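Local coordinates for mannan endo-1,6-alpha-mannosidase (Chaetomium thermophilum, PDB 6RY0), which probably acts as a family 76 transglycosidase that handles alpha-1,6-mannosidic linkages and transfers GPI-anchored glycoproteins into the fungal cell wall, at residues Leu49-Asn54 with Asn99-Glu104; Gly57-Ile62 with Met106-Gly111; His237-Val242 with Ile294-Phe299. One frame throughout, in Å; residues are numbered along the deposited sequence. Where two conformers were deposited one is given.

Contact 1 (Leu49-Asn54 with Asn99-Glu104)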
ATOM      1  N   LEU A  49     -12.415  14.815  -5.190  1.00  8.50           N
ATOM      2  CA  LEU A  49     -12.388  16.270  -5.108  1.00  8.82           C
ATOM      3  C   LEU A  49     -10.994  16.790  -4.715  1.00  9.66           C
ATOM      4  O   LEU A  49     -10.642  17.928  -5.032  1.00 11.37           O
ATOM      5  CB  LEU A  49     -13.410  16.805  -4.113  1.00  9.36           C
ATOM      6  CG  LEU A  49     -14.871  16.593  -4.496  1.00 10.41           C
ATOM      7  CD1 LEU A  49     -15.756  17.052  -3.322  1.00 10.87           C
ATOM      8  CD2 LEU A  49     -15.238  17.346  -5.759  1.00 11.05           C
ATOM      9  N   PHE A  50     -10.204  15.996  -3.979  1.00  8.87           N
ATOM     10  CA  PHE A  50      -8.866  16.441  -3.611  1.00  9.19           C
ATOM     11  C   PHE A  50      -7.906  16.466  -4.795  1.00  9.28           C
ATOM     12  O   PHE A  50      -6.876  17.135  -4.742  1.00 10.38           O
ATOM     13  CB  PHE A  50      -8.289  15.518  -2.534  1.00 10.01           C
ATOM     14  CG  PHE A  50      -8.980  15.628  -1.206  1.00 10.14           C
ATOM     15  CD1 PHE A  50      -8.622  16.600  -0.291  1.00 11.57           C
ATOM     16  CD2 PHE A  50      -9.950  14.731  -0.848  1.00  9.95           C
ATOM     17  CE1 PHE A  50      -9.256  16.695   0.933  1.00 12.30           C
ATOM     18  CE2 PHE A  50     -10.600  14.838   0.373  1.00 10.57           C
ATOM     19  CZ  PHE A  50     -10.254  15.823   1.262  1.00 11.40           C
ATOM     20  N   TYR A  51      -8.187  15.654  -5.793  1.00  8.96           N
ATOM     21  CA  TYR A  51      -7.287  15.370  -6.898  1.00  9.68           C
ATOM     22  C   TYR A  51      -7.560  16.321  -8.058  1.00 10.24           C
ATOM     23  O   TYR A  51      -8.681  16.414  -8.522  1.00 12.54           O
ATOM     24  CB  TYR A  51      -7.487  13.935  -7.347  1.00 10.77           C
ATOM     25  CG  TYR A  51      -6.652  13.550  -8.532  1.00 10.51           C
ATOM     26  CD1 TYR A  51      -5.287  13.341  -8.413  1.00 10.36           C
ATOM     27  CD2 TYR A  51      -7.231  13.348  -9.781  1.00 10.53           C
ATOM     28  CE1 TYR A  51      -4.517  12.973  -9.516  1.00 10.37           C
ATOM     29  CE2 TYR A  51      -6.475  12.983 -10.880  1.00 10.50           C
ATOM     30  CZ  TYR A  51      -5.116  12.796 -10.743  1.00  9.86           C
ATOM     31  OH  TYR A  51      -4.328  12.415 -11.786  1.00 10.57           O
ATOM     32  N   LYS A  52      -6.513  17.008  -8.514  1.00 10.18           N
ATOM     33  CA  LYS A  52      -6.608  17.976  -9.592  1.00 11.88           C
ATOM     34  C   LYS A  52      -5.852  17.529 -10.832  1.00 10.95           C
ATOM     35  O   LYS A  52      -5.831  18.262 -11.819  1.00 11.96           O
ATOM     36  CB  LYS A  52      -6.030  19.334  -9.112  1.00 15.06           C
ATOM     37  CG  LYS A  52      -6.517  19.795  -7.746  1.00 16.15           C
ATOM     38  CD  LYS A  52      -7.996  19.894  -7.721  1.00 17.34           C
ATOM     39  CE  LYS A  52      -8.482  20.513  -6.420  1.00 18.67           C
ATOM     40  NZ  LYS A  52      -9.959  20.482  -6.359  1.00 19.76           N
ATOM     41  N   GLY A  53      -5.228  16.358 -10.813  1.00 10.56           N
ATOM     42  CA  GLY A  53      -4.268  16.012 -11.841  1.00 11.36           C
ATOM     43  C   GLY A  53      -4.784  15.803 -13.216  1.00 12.73           C
ATOM     44  O   GLY A  53      -4.006  15.780 -14.173  1.00 14.49           O
ATOM     45  N   ASN A  54      -6.078  15.592 -13.339  1.00 13.85           N
ATOM     46  CA  ASN A  54      -6.714  15.443 -14.640  1.00 16.02           C
ATOM     47  C   ASN A  54      -7.139  16.760 -15.247  1.00 17.34           C
ATOM     48  O   ASN A  54      -7.665  16.761 -16.350  1.00 19.62           O
ATOM     49  CB  ASN A  54      -7.928  14.519 -14.521  1.00 17.90           C
ATOM     50  CG  ASN A  54      -8.951  15.044 -13.556  1.00 19.45           C
ATOM     51  OD1 ASN A  54      -8.600  15.537 -12.462  1.00 20.59           O
ATOM     52  ND2 ASN A  54     -10.218  14.957 -13.934  1.00 21.33           N
ATOM     53  N   ASN A  99     -11.871   5.169 -14.016  1.00  9.83           N
ATOM     54  CA  ASN A  99     -10.798   4.354 -14.591  1.00  9.96           C
ATOM     55  C   ASN A  99      -9.889   5.140 -15.537  1.00 10.24           C
ATOM     56  O   ASN A  99      -8.671   4.953 -15.519  1.00 10.91           O
ATOM     57  CB  ASN A  99     -11.336   3.108 -15.288  1.00 10.38           C
ATOM     58  CG  ASN A  99     -11.834   2.060 -14.321  1.00 10.54           C
ATOM     59  OD1 ASN A  99     -11.785   2.216 -13.111  1.00 10.80           O
ATOM     60  ND2 ASN A  99     -12.328   0.962 -14.881  1.00 11.48           N
ATOM     61  N   HIS A 100     -10.445   6.015 -16.360  0.89 10.39           N
ATOM     62  CA  HIS A 100      -9.622   6.782 -17.298  0.89 10.86           C
ATOM     63  C   HIS A 100      -8.661   7.708 -16.572  0.89 10.07           C
ATOM     64  O   HIS A 100      -7.492   7.839 -16.943  0.89 11.47           O
ATOM     65  CB  HIS A 100     -10.504   7.546 -18.316  0.89 14.18           C
ATOM     66  CG  HIS A 100     -11.346   8.655 -17.742  0.89 19.70           C
ATOM     67  ND1 HIS A 100     -12.474   8.441 -16.969  0.89 22.07           N
ATOM     68  CD2 HIS A 100     -11.269   9.999 -17.917  0.89 21.63           C
ATOM     69  CE1 HIS A 100     -13.022   9.605 -16.657  0.89 22.21           C
ATOM     70  NE2 HIS A 100     -12.322  10.563 -17.237  0.89 22.02           N
ATOM     71  N   VAL A 101      -9.164   8.368 -15.539  1.00 10.70           N
ATOM     72  CA  VAL A 101      -8.351   9.280 -14.750  1.00 11.19           C
ATOM     73  C   VAL A 101      -7.195   8.536 -14.075  1.00  9.02           C
ATOM     74  O   VAL A 101      -6.060   9.018 -14.015  1.00  8.99           O
ATOM     75  CB  VAL A 101      -9.262   9.975 -13.660  1.00 14.83           C
ATOM     76  CG1 VAL A 101      -8.451  10.761 -12.669  1.00 16.10           C
ATOM     77  CG2 VAL A 101     -10.329  10.840 -14.317  1.00 17.59           C
ATOM     78  N   ILE A 102      -7.496   7.352 -13.563  1.00  8.67           N
ATOM     79  CA  ILE A 102      -6.515   6.546 -12.865  1.00  8.44           C
ATOM     80  C   ILE A 102      -5.479   5.984 -13.830  1.00  8.54           C
ATOM     81  O   ILE A 102      -4.283   6.013 -13.532  1.00  8.91           O
ATOM     82  CB  ILE A 102      -7.241   5.469 -12.046  1.00  9.32           C
ATOM     83  CG1 ILE A 102      -8.178   6.123 -11.017  1.00 10.01           C
ATOM     84  CG2 ILE A 102      -6.244   4.496 -11.414  1.00  9.93           C
ATOM     85  CD1 ILE A 102      -7.537   7.026  -9.993  1.00  9.78           C
ATOM     86  N   MET A 103      -5.910   5.513 -14.991  1.00  8.94           N
ATOM     87  CA  MET A 103      -4.939   5.038 -15.965  0.78  9.84           C
ATOM     88  C   MET A 103      -4.002   6.183 -16.337  1.00  9.64           C
ATOM     89  O   MET A 103      -2.777   5.971 -16.401  1.00 10.11           O
ATOM     90  CB  MET A 103      -5.616   4.464 -17.216  0.78  9.91           C
ATOM     91  CG  MET A 103      -4.617   3.988 -18.244  0.78 11.10           C
ATOM     92  SD  MET A 103      -5.346   3.527 -19.799  0.78 11.85           S
ATOM     93  CE  MET A 103      -6.296   2.085 -19.304  0.78 13.43           C
ATOM     94  N   GLU A 104      -4.535   7.374 -16.583  1.00  9.47           N
ATOM     95  CA  GLU A 104      -3.702   8.522 -16.942  1.00  9.68           C
ATOM     96  C   GLU A 104      -2.681   8.827 -15.849  1.00  8.61           C
ATOM     97  O   GLU A 104      -1.496   9.076 -16.125  1.00  9.11           O
ATOM     98  CB  GLU A 104      -4.557   9.757 -17.229  1.00 11.26           C
ATOM     99  CG  GLU A 104      -3.814  11.061 -17.540  1.00 13.77           C
ATOM    100  CD  GLU A 104      -4.711  12.311 -17.549  1.00 17.04           C
ATOM    101  OE1 GLU A 104      -5.436  12.621 -16.570  1.00 17.17           O
ATOM    102  OE2 GLU A 104      -4.631  13.023 -18.554  1.00 21.44           O
TER
HETATM  103  O   HOH W   1      -5.453  11.737 -14.035  1.00 10.97           O
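Asn-54 and Val-101 bring the two backbones closest, their CA atoms 6.4 Å apart, where the loop leaving helix 33-48 passes the first turns of helix 99-108 in the (alpha/alpha)6 barrel of glycosyl hydrolase family 76. The apolar touch is between Tyr-51 and Val-101: CE2 of the ring meets the methyl CG1 at 3.5 Å, approaching obliquely, the two side chains running antiparallel past one another. That methyl stands anti to the backbone N of Val-101 (chi1 171°), which carries it out toward the tyrosine. The loop folds back on its own ring as well, with the backbone N of Gly-53 over the centre of one face.

The polar link runs through one water, in the plane of the Tyr-51 ring at its edge. It accepts from Tyr-51 OH at 2.6 Å and gives its own hydrogens to Val-101 O and Glu-104 OE1. The hydroxyl is thus held twice, since it also takes a hydrogen bond from the backbone N of Gly-61. Glu-104, its chain extended, sets the same carboxylate oxygen beside the loop: OE1 lies 3.6 Å from Asn-54 CA and 2.7 Å from the water.

Contact 2 (Gly57-Ile62 with Met106-Gly111)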
ATOM      1  N   GLY A  57      -3.406  21.824 -17.230  1.00 25.75           N
ATOM      2  CA  GLY A  57      -2.301  22.480 -16.564  1.00 25.21           C
ATOM      3  C   GLY A  57      -1.766  21.786 -15.320  1.00 23.60           C
ATOM      4  O   GLY A  57      -0.744  22.212 -14.796  1.00 24.96           O
ATOM      5  N   GLU A  58      -2.418  20.718 -14.865  1.00 19.73           N
ATOM      6  CA  GLU A  58      -1.989  20.017 -13.658  1.00 16.88           C
ATOM      7  C   GLU A  58      -1.264  18.725 -14.031  1.00 15.70           C
ATOM      8  O   GLU A  58      -1.254  18.320 -15.188  1.00 17.64           O
ATOM      9  CB  GLU A  58      -3.186  19.714 -12.771  1.00 17.58           C
ATOM     10  CG  GLU A  58      -4.034  20.936 -12.415  1.00 20.13           C
ATOM     11  CD  GLU A  58      -3.399  21.849 -11.392  1.00 23.75           C
ATOM     12  OE1 GLU A  58      -2.388  21.477 -10.777  1.00 25.20           O
ATOM     13  OE2 GLU A  58      -3.941  22.951 -11.173  1.00 26.35           O
ATOM     14  N   ILE A  59      -0.667  18.083 -13.036  1.00 14.15           N
ATOM     15  CA  ILE A  59       0.144  16.902 -13.240  1.00 13.10           C
ATOM     16  C   ILE A  59      -0.625  15.632 -12.867  1.00 11.24           C
ATOM     17  O   ILE A  59      -0.978  15.433 -11.716  1.00 11.34           O
ATOM     18  CB  ILE A  59       1.401  16.998 -12.357  1.00 14.31           C
ATOM     19  CG1 ILE A  59       2.211  18.258 -12.668  1.00 16.07           C
ATOM     20  CG2 ILE A  59       2.252  15.739 -12.502  1.00 14.76           C
ATOM     21  CD1 ILE A  59       3.409  18.443 -11.766  1.00 17.39           C
ATOM     22  N   PRO A  60      -0.873  14.755 -13.838  1.00 10.62           N
ATOM     23  CA  PRO A  60      -1.571  13.523 -13.478  1.00  9.85           C
ATOM     24  C   PRO A  60      -0.794  12.654 -12.507  1.00  9.29           C
ATOM     25  O   PRO A  60       0.420  12.532 -12.600  1.00 10.06           O
ATOM     26  CB  PRO A  60      -1.784  12.823 -14.815  1.00 10.52           C
ATOM     27  CG  PRO A  60      -1.689  13.929 -15.856  1.00 12.18           C
ATOM     28  CD  PRO A  60      -0.703  14.891 -15.294  1.00 11.76           C
ATOM     29  N   GLY A  61      -1.534  12.001 -11.628  1.00  8.47           N
ATOM     30  CA  GLY A  61      -0.996  10.969 -10.774  1.00  8.59           C
ATOM     31  C   GLY A  61      -0.589  11.414  -9.385  1.00  8.83           C
ATOM     32  O   GLY A  61      -0.238  10.561  -8.582  1.00 10.87           O
ATOM     33  N   ILE A  62      -0.617  12.708  -9.098  1.00  8.82           N
ATOM     34  CA  ILE A  62      -0.274  13.192  -7.780  1.00  8.89           C
ATOM     35  C   ILE A  62      -1.418  13.962  -7.161  1.00  9.28           C
ATOM     36  O   ILE A  62      -2.229  14.588  -7.852  1.00 11.85           O
ATOM     37  CB  ILE A  62       1.011  14.073  -7.755  1.00 10.49           C
ATOM     38  CG1 ILE A  62       0.862  15.297  -8.663  1.00 13.11           C
ATOM     39  CG2 ILE A  62       2.220  13.239  -8.116  1.00 11.66           C
ATOM     40  CD1 ILE A  62       1.968  16.337  -8.467  1.00 15.87           C
ATOM     41  N   MET A 106      -1.523   6.806 -13.389  1.00  7.78           N
ATOM     42  CA  MET A 106      -0.515   5.747 -13.282  0.59  7.54           C
ATOM     43  C   MET A 106       0.505   5.838 -14.407  1.00  8.17           C
ATOM     44  O   MET A 106       1.690   5.624 -14.162  1.00  8.83           O
ATOM     45  CB  MET A 106      -1.193   4.385 -13.232  0.59  7.90           C
ATOM     46  CG  MET A 106      -2.047   4.192 -11.965  0.59  8.00           C
ATOM     47  SD  MET A 106      -2.990   2.657 -11.870  0.59  8.61           S
ATOM     48  CE  MET A 106      -1.687   1.442 -11.705  0.59 10.10           C
ATOM     49  N   LEU A 107       0.069   6.091 -15.635  1.00  8.17           N
ATOM     50  CA  LEU A 107       1.003   6.113 -16.750  1.00  8.57           C
ATOM     51  C   LEU A 107       1.889   7.339 -16.717  1.00  8.72           C
ATOM     52  O   LEU A 107       3.019   7.300 -17.213  1.00  9.21           O
ATOM     53  CB  LEU A 107       0.243   6.060 -18.051  1.00  9.00           C
ATOM     54  CG  LEU A 107      -0.395   4.709 -18.370  1.00 10.35           C
ATOM     55  CD1 LEU A 107      -1.227   4.788 -19.624  1.00 11.37           C
ATOM     56  CD2 LEU A 107       0.646   3.610 -18.497  1.00 11.31           C
ATOM     57  N   HIS A 108       1.417   8.452 -16.170  1.00  8.26           N
ATOM     58  CA  HIS A 108       2.202   9.675 -16.216  1.00  8.69           C
ATOM     59  C   HIS A 108       3.454   9.584 -15.372  1.00  8.73           C
ATOM     60  O   HIS A 108       4.433  10.259 -15.658  1.00 10.00           O
ATOM     61  CB  HIS A 108       1.348  10.866 -15.761  1.00  9.44           C
ATOM     62  CG  HIS A 108       1.956  12.183 -16.080  1.00 11.24           C
ATOM     63  ND1 HIS A 108       1.819  12.769 -17.314  1.00 14.29           N
ATOM     64  CD2 HIS A 108       2.720  13.025 -15.342  1.00 13.43           C
ATOM     65  CE1 HIS A 108       2.462  13.919 -17.318  1.00 15.39           C
ATOM     66  NE2 HIS A 108       3.018  14.102 -16.137  1.00 14.83           N
ATOM     67  N   GLN A 109       3.426   8.751 -14.329  1.00  7.82           N
ATOM     68  CA  GLN A 109       4.465   8.744 -13.296  1.00  7.63           C
ATOM     69  C   GLN A 109       5.518   7.634 -13.490  1.00  7.75           C
ATOM     70  O   GLN A 109       6.365   7.461 -12.616  1.00  8.11           O
ATOM     71  CB  GLN A 109       3.827   8.649 -11.922  1.00  8.02           C
ATOM     72  CG  GLN A 109       2.999   9.906 -11.582  1.00  8.54           C
ATOM     73  CD  GLN A 109       3.828  11.164 -11.547  1.00  8.32           C
ATOM     74  OE1 GLN A 109       5.032  11.118 -11.303  1.00  9.12           O
ATOM     75  NE2 GLN A 109       3.199  12.304 -11.777  1.00  9.93           N
ATOM     76  N   VAL A 110       5.494   6.925 -14.630  1.00  7.57           N
ATOM     77  CA  VAL A 110       6.334   5.741 -14.785  1.00  7.84           C
ATOM     78  C   VAL A 110       7.811   6.047 -14.995  1.00  7.93           C
ATOM     79  O   VAL A 110       8.645   5.176 -14.796  1.00  7.50           O
ATOM     80  CB  VAL A 110       5.858   4.861 -15.944  1.00  8.26           C
ATOM     81  CG1 VAL A 110       4.428   4.368 -15.693  1.00  8.99           C
ATOM     82  CG2 VAL A 110       5.980   5.563 -17.317  1.00  8.92           C
ATOM     83  N   GLY A 111       8.159   7.264 -15.395  1.00  8.48           N
ATOM     84  CA  GLY A 111       9.541   7.608 -15.672  1.00  9.41           C
ATOM     85  C   GLY A 111       9.970   7.166 -17.063  1.00 10.29           C
ATOM     86  O   GLY A 111       9.333   6.336 -17.696  1.00  9.71           O
TER
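The imidazole of His-108 carries Pro-60 on one face: CD of the proline sits 3.7 Å above the ring centroid, almost exactly on the normal, a clean CH-pi contact. At the edge, in the ring plane, lies NE2 of the neighbouring Gln-109, while Ile-59 CG2 comes in obliquely at 4.0 Å from His-108 CD2. The second flat group is the amide of Gln-109, and Pro-60 O lies nearly in its plane.

The motif on the loop side is a type II beta turn from Ile-59 to Ile-62, with Pro-60 and Gly-61 in its two central positions. Gly-61 has a phi of 96°, the positive value that its place in such a turn requires, and its CA lies 4.2 Å from Gln-109 CG. Facing it, His-108 near the end of helix 99-108 and Gln-109 just after it direct their side chains to the turn.

His-108 reaches the proline because its CG is anti to the backbone N (chi1 -166°), and its CB also rests on Pro-60 CB at 3.8 Å. Gln-109 bends at chi2, which brings its NE2 to Pro-60 O in a hydrogen bond of 2.9 Å that is close to straight at 169°. Its other end is taken too, as OE1 accepts from the indole NE1 of Trp-76 on helix 76-93, so both ends of the amide are tied and its flip is fixed. The side chain of Gln-109 is about 10 Å from that of Asp-129, which binds a second calcium in another crystal structure of this protein, though none is bound there in this model. Two isoleucine methyls come near the amide nitrogen from directions roughly at right angles: Ile-59 CG2 lies 3.6 Å and Ile-62 CG2 3.9 Å from Gln-109 NE2.

Contact 3 (His237-Val242 with Ile294-Phe299)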
ATOM      1  N   HIS A 237      10.458 -11.969  17.509  1.00  8.16           N
ATOM      2  CA  HIS A 237      10.409 -13.418  17.490  1.00  8.77           C
ATOM      3  C   HIS A 237       9.449 -13.998  18.509  1.00  9.75           C
ATOM      4  O   HIS A 237       9.072 -15.150  18.380  1.00 12.20           O
ATOM      5  CB  HIS A 237      11.793 -13.998  17.785  1.00  9.10           C
ATOM      6  CG  HIS A 237      12.795 -13.736  16.719  1.00  8.67           C
ATOM      7  ND1 HIS A 237      13.926 -14.511  16.570  1.00  8.85           N
ATOM      8  CD2 HIS A 237      12.828 -12.822  15.718  1.00  8.56           C
ATOM      9  CE1 HIS A 237      14.614 -14.074  15.527  1.00  9.22           C
ATOM     10  NE2 HIS A 237      13.984 -13.044  15.004  1.00  9.01           N
ATOM     11  N   GLU A 238       9.093 -13.230  19.529  0.84  8.54           N
ATOM     12  CA  GLU A 238       8.172 -13.673  20.556  0.84  8.92           C
ATOM     13  C   GLU A 238       6.736 -13.270  20.235  0.84  8.38           C
ATOM     14  O   GLU A 238       5.813 -14.071  20.297  0.84  9.63           O
ATOM     15  CB  GLU A 238       8.596 -13.114  21.923  0.84 10.62           C
ATOM     16  CG  GLU A 238       7.579 -13.396  23.029  0.84 14.03           C
ATOM     17  CD  GLU A 238       7.856 -12.650  24.334  0.84 16.95           C
ATOM     18  OE1 GLU A 238       8.854 -11.889  24.440  0.84 20.96           O
ATOM     19  OE2 GLU A 238       7.053 -12.801  25.266  0.84 17.41           O
ATOM     20  N   THR A 239       6.541 -12.006  19.902  1.00  8.38           N
ATOM     21  CA  THR A 239       5.184 -11.442  19.799  1.00  8.44           C
ATOM     22  C   THR A 239       4.706 -11.224  18.366  1.00  7.87           C
ATOM     23  O   THR A 239       3.514 -10.966  18.163  1.00  7.90           O
ATOM     24  CB  THR A 239       5.084 -10.087  20.518  1.00  8.41           C
ATOM     25  OG1 THR A 239       5.851  -9.154  19.738  1.00  8.53           O
ATOM     26  CG2 THR A 239       5.620 -10.173  21.938  1.00 10.14           C
ATOM     27  N   TRP A 240       5.612 -11.249  17.405  1.00  7.38           N
ATOM     28  CA  TRP A 240       5.277 -10.971  16.016  1.00  7.26           C
ATOM     29  C   TRP A 240       4.768  -9.557  15.789  1.00  7.62           C
ATOM     30  O   TRP A 240       4.223  -9.268  14.725  1.00  8.52           O
ATOM     31  CB  TRP A 240       4.388 -12.057  15.398  1.00  8.31           C
ATOM     32  CG  TRP A 240       5.179 -13.318  15.194  1.00  8.72           C
ATOM     33  CD1 TRP A 240       5.689 -14.162  16.143  1.00 10.01           C
ATOM     34  CD2 TRP A 240       5.672 -13.817  13.954  1.00  9.27           C
ATOM     35  NE1 TRP A 240       6.433 -15.155  15.564  1.00 11.29           N
ATOM     36  CE2 TRP A 240       6.429 -14.967  14.220  1.00 10.86           C
ATOM     37  CE3 TRP A 240       5.545 -13.398  12.633  1.00 11.15           C
ATOM     38  CZ2 TRP A 240       7.041 -15.715  13.212  1.00 13.17           C
ATOM     39  CZ3 TRP A 240       6.170 -14.140  11.642  1.00 13.12           C
ATOM     40  CH2 TRP A 240       6.895 -15.283  11.946  1.00 14.12           C
ATOM     41  N   ALA A 241       5.019  -8.658  16.733  1.00  7.62           N
ATOM     42  CA  ALA A 241       5.011  -7.244  16.435  1.00  7.58           C
ATOM     43  C   ALA A 241       5.997  -6.950  15.312  1.00  7.02           C
ATOM     44  O   ALA A 241       6.991  -7.653  15.150  1.00  7.91           O
ATOM     45  CB  ALA A 241       5.409  -6.449  17.665  1.00  8.58           C
ATOM     46  N   VAL A 242       5.733  -5.880  14.574  1.00  6.95           N
ATOM     47  CA  VAL A 242       6.566  -5.496  13.444  1.00  6.93           C
ATOM     48  C   VAL A 242       7.019  -4.055  13.621  1.00  6.71           C
ATOM     49  O   VAL A 242       6.217  -3.101  13.569  1.00  7.43           O
ATOM     50  CB  VAL A 242       5.844  -5.713  12.106  1.00  7.05           C
ATOM     51  CG1 VAL A 242       6.755  -5.295  10.946  1.00  7.56           C
ATOM     52  CG2 VAL A 242       5.421  -7.175  11.955  1.00  7.32           C
ATOM     53  N   ILE A 294      -1.498  -8.476  14.636  1.00  6.61           N
ATOM     54  CA  ILE A 294      -2.250  -7.321  14.156  1.00  6.83           C
ATOM     55  C   ILE A 294      -3.542  -7.129  14.922  1.00  7.36           C
ATOM     56  O   ILE A 294      -3.898  -6.005  15.314  1.00  7.90           O
ATOM     57  CB  ILE A 294      -2.508  -7.479  12.658  1.00  7.00           C
ATOM     58  CG1 ILE A 294      -1.232  -7.268  11.864  1.00  7.34           C
ATOM     59  CG2 ILE A 294      -3.620  -6.561  12.174  1.00  8.20           C
ATOM     60  CD1 ILE A 294      -1.274  -7.837  10.450  1.00  8.17           C
ATOM     61  N   LEU A 295      -4.262  -8.220  15.129  1.00  7.52           N
ATOM     62  CA  LEU A 295      -5.524  -8.143  15.838  1.00  8.14           C
ATOM     63  C   LEU A 295      -5.310  -7.688  17.273  1.00  8.72           C
ATOM     64  O   LEU A 295      -6.109  -6.931  17.814  1.00 12.08           O
ATOM     65  CB  LEU A 295      -6.266  -9.482  15.792  1.00  8.80           C
ATOM     66  CG  LEU A 295      -6.726  -9.886  14.407  1.00  9.33           C
ATOM     67  CD1 LEU A 295      -7.184 -11.322  14.399  1.00 10.90           C
ATOM     68  CD2 LEU A 295      -7.797  -8.969  13.837  1.00 10.71           C
ATOM     69  N   ARG A 296      -4.225  -8.137  17.890  1.00  7.55           N
ATOM     70  CA  ARG A 296      -3.882  -7.740  19.245  1.00  8.16           C
ATOM     71  C   ARG A 296      -3.482  -6.276  19.343  1.00  8.32           C
ATOM     72  O   ARG A 296      -3.836  -5.577  20.293  1.00  9.64           O
ATOM     73  CB  ARG A 296      -2.728  -8.647  19.704  1.00  8.24           C
ATOM     74  CG  ARG A 296      -2.138  -8.337  21.060  1.00  8.69           C
ATOM     75  CD  ARG A 296      -0.838  -9.088  21.280  1.00  9.09           C
ATOM     76  NE  ARG A 296       0.181  -8.566  20.365  1.00  8.62           N
ATOM     77  CZ  ARG A 296       1.114  -9.263  19.725  1.00  8.38           C
ATOM     78  NH1 ARG A 296       1.230 -10.577  19.898  1.00  9.19           N
ATOM     79  NH2 ARG A 296       1.934  -8.642  18.893  1.00  8.11           N
ATOM     80  N   ASP A 297      -2.685  -5.834  18.382  1.00  7.82           N
ATOM     81  CA  ASP A 297      -2.036  -4.540  18.498  1.00  8.31           C
ATOM     82  C   ASP A 297      -2.806  -3.376  17.895  1.00  7.95           C
ATOM     83  O   ASP A 297      -2.774  -2.268  18.457  1.00  9.33           O
ATOM     84  CB  ASP A 297      -0.646  -4.596  17.843  1.00  8.41           C
ATOM     85  CG  ASP A 297       0.316  -5.538  18.549  1.00  8.86           C
ATOM     86  OD1 ASP A 297       0.121  -5.772  19.771  1.00  9.94           O
ATOM     87  OD2 ASP A 297       1.280  -5.997  17.897  1.00  8.92           O
ATOM     88  N   PHE A 298      -3.448  -3.594  16.754  1.00  7.45           N
ATOM     89  CA  PHE A 298      -4.014  -2.471  16.000  1.00  7.96           C
ATOM     90  C   PHE A 298      -5.514  -2.365  16.069  1.00  8.74           C
ATOM     91  O   PHE A 298      -6.050  -1.344  15.675  1.00 12.18           O
ATOM     92  CB  PHE A 298      -3.584  -2.520  14.524  1.00  7.69           C
ATOM     93  CG  PHE A 298      -2.110  -2.305  14.366  1.00  7.43           C
ATOM     94  CD1 PHE A 298      -1.568  -1.055  14.570  1.00  7.90           C
ATOM     95  CD2 PHE A 298      -1.273  -3.360  14.068  1.00  8.53           C
ATOM     96  CE1 PHE A 298      -0.202  -0.857  14.464  1.00  8.51           C
ATOM     97  CE2 PHE A 298       0.074  -3.178  13.964  1.00  8.42           C
ATOM     98  CZ  PHE A 298       0.614  -1.921  14.184  1.00  8.37           C
ATOM     99  N   PHE A 299      -6.217  -3.379  16.546  1.00  8.10           N
ATOM    100  CA  PHE A 299      -7.667  -3.314  16.619  1.00  8.78           C
ATOM    101  C   PHE A 299      -8.062  -3.139  18.061  1.00 10.11           C
ATOM    102  O   PHE A 299      -7.720  -3.929  18.932  1.00 11.46           O
ATOM    103  CB  PHE A 299      -8.300  -4.543  15.961  1.00  9.28           C
ATOM    104  CG  PHE A 299      -8.214  -4.475  14.464  1.00  9.26           C
ATOM    105  CD1 PHE A 299      -7.075  -4.872  13.790  1.00  8.68           C
ATOM    106  CD2 PHE A 299      -9.254  -3.956  13.714  1.00 10.59           C
ATOM    107  CE1 PHE A 299      -6.990  -4.787  12.402  1.00 10.35           C
ATOM    108  CE2 PHE A 299      -9.172  -3.861  12.343  1.00 11.73           C
ATOM    109  CZ  PHE A 299      -8.049  -4.264  11.680  1.00 11.75           C
TER
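Thr-239 O accepts from both NH1 and NH2 of Arg-296, each at 2.9 Å. The guanidinium turns its edge to the oxygen, which lies in its plane, and sharing one acceptor between two N-H groups bends both bonds to about 145°. The carbonyl sees the two donors differently: NH1 sits in its plane on a lone pair, whereas NH2 lies well above that plane.

The NE side of the guanidinium goes to Asp-297, the next residue on the helix. Arg-296 bends at chi3 (68°) and turns this side to the carboxylate in a salt bridge: NE donates to Asp-297 OD1 at 2.9 Å in a bond practically straight at the hydrogen (176°), although the nitrogen stands well out of the carboxylate plane, and NH2 donates to Asp-297 OD2, also at 2.9 Å. NH2 therefore serves both the loop and the acid. With an alanine in place of Asp-297, NE of Arg-296 would probably lose its mate, NH2 one of its two acceptors, and the guanidinium would be freer to swing off the loop carbonyl.

The loop keeps its own shape with an ST turn, in which the backbone N of Ala-241 donates to Thr-239 OG1 at 3.2 Å. Thr-239 N is satisfied further back, by OD1 of Asp-236. A dimethyl sulfoxide molecule, probably from the crystallisation liquor, also lies near the arginine at this surface.

In the fold, the contact ties the loop between helix 216-231 and strand 245-247 to the C-terminal part of helix 281-298. Trp-240 lies against Asn-289 and Leu-290 further back on that helix, and Val-242 touches Leu-290 and, on helix 261-278, Ala-264 and Leu-267.

In the fold
Contacts 1 and 2 are neighbours, their centres 9 Å apart, and both fasten the long loop between helices 33-48 and 76-93 to helix 99-108 and the residues just after it. Their segments alternate along the chain, 49-54 and 57-62 before 99-104 and 106-111, and the two touch directly, for instance where Gly-53 O packs on Pro-60 CG, and so secure adjoining parts of one loop. Contact 3 comes later in the chain, about 36 Å from contact 1 and 37 Å from contact 2 between centres, on the opposite side of the molecule's middle. It involves a different loop and helix 281-298. Connecting loops are thus pinned to helices at two well-separated parts of the same helical domain.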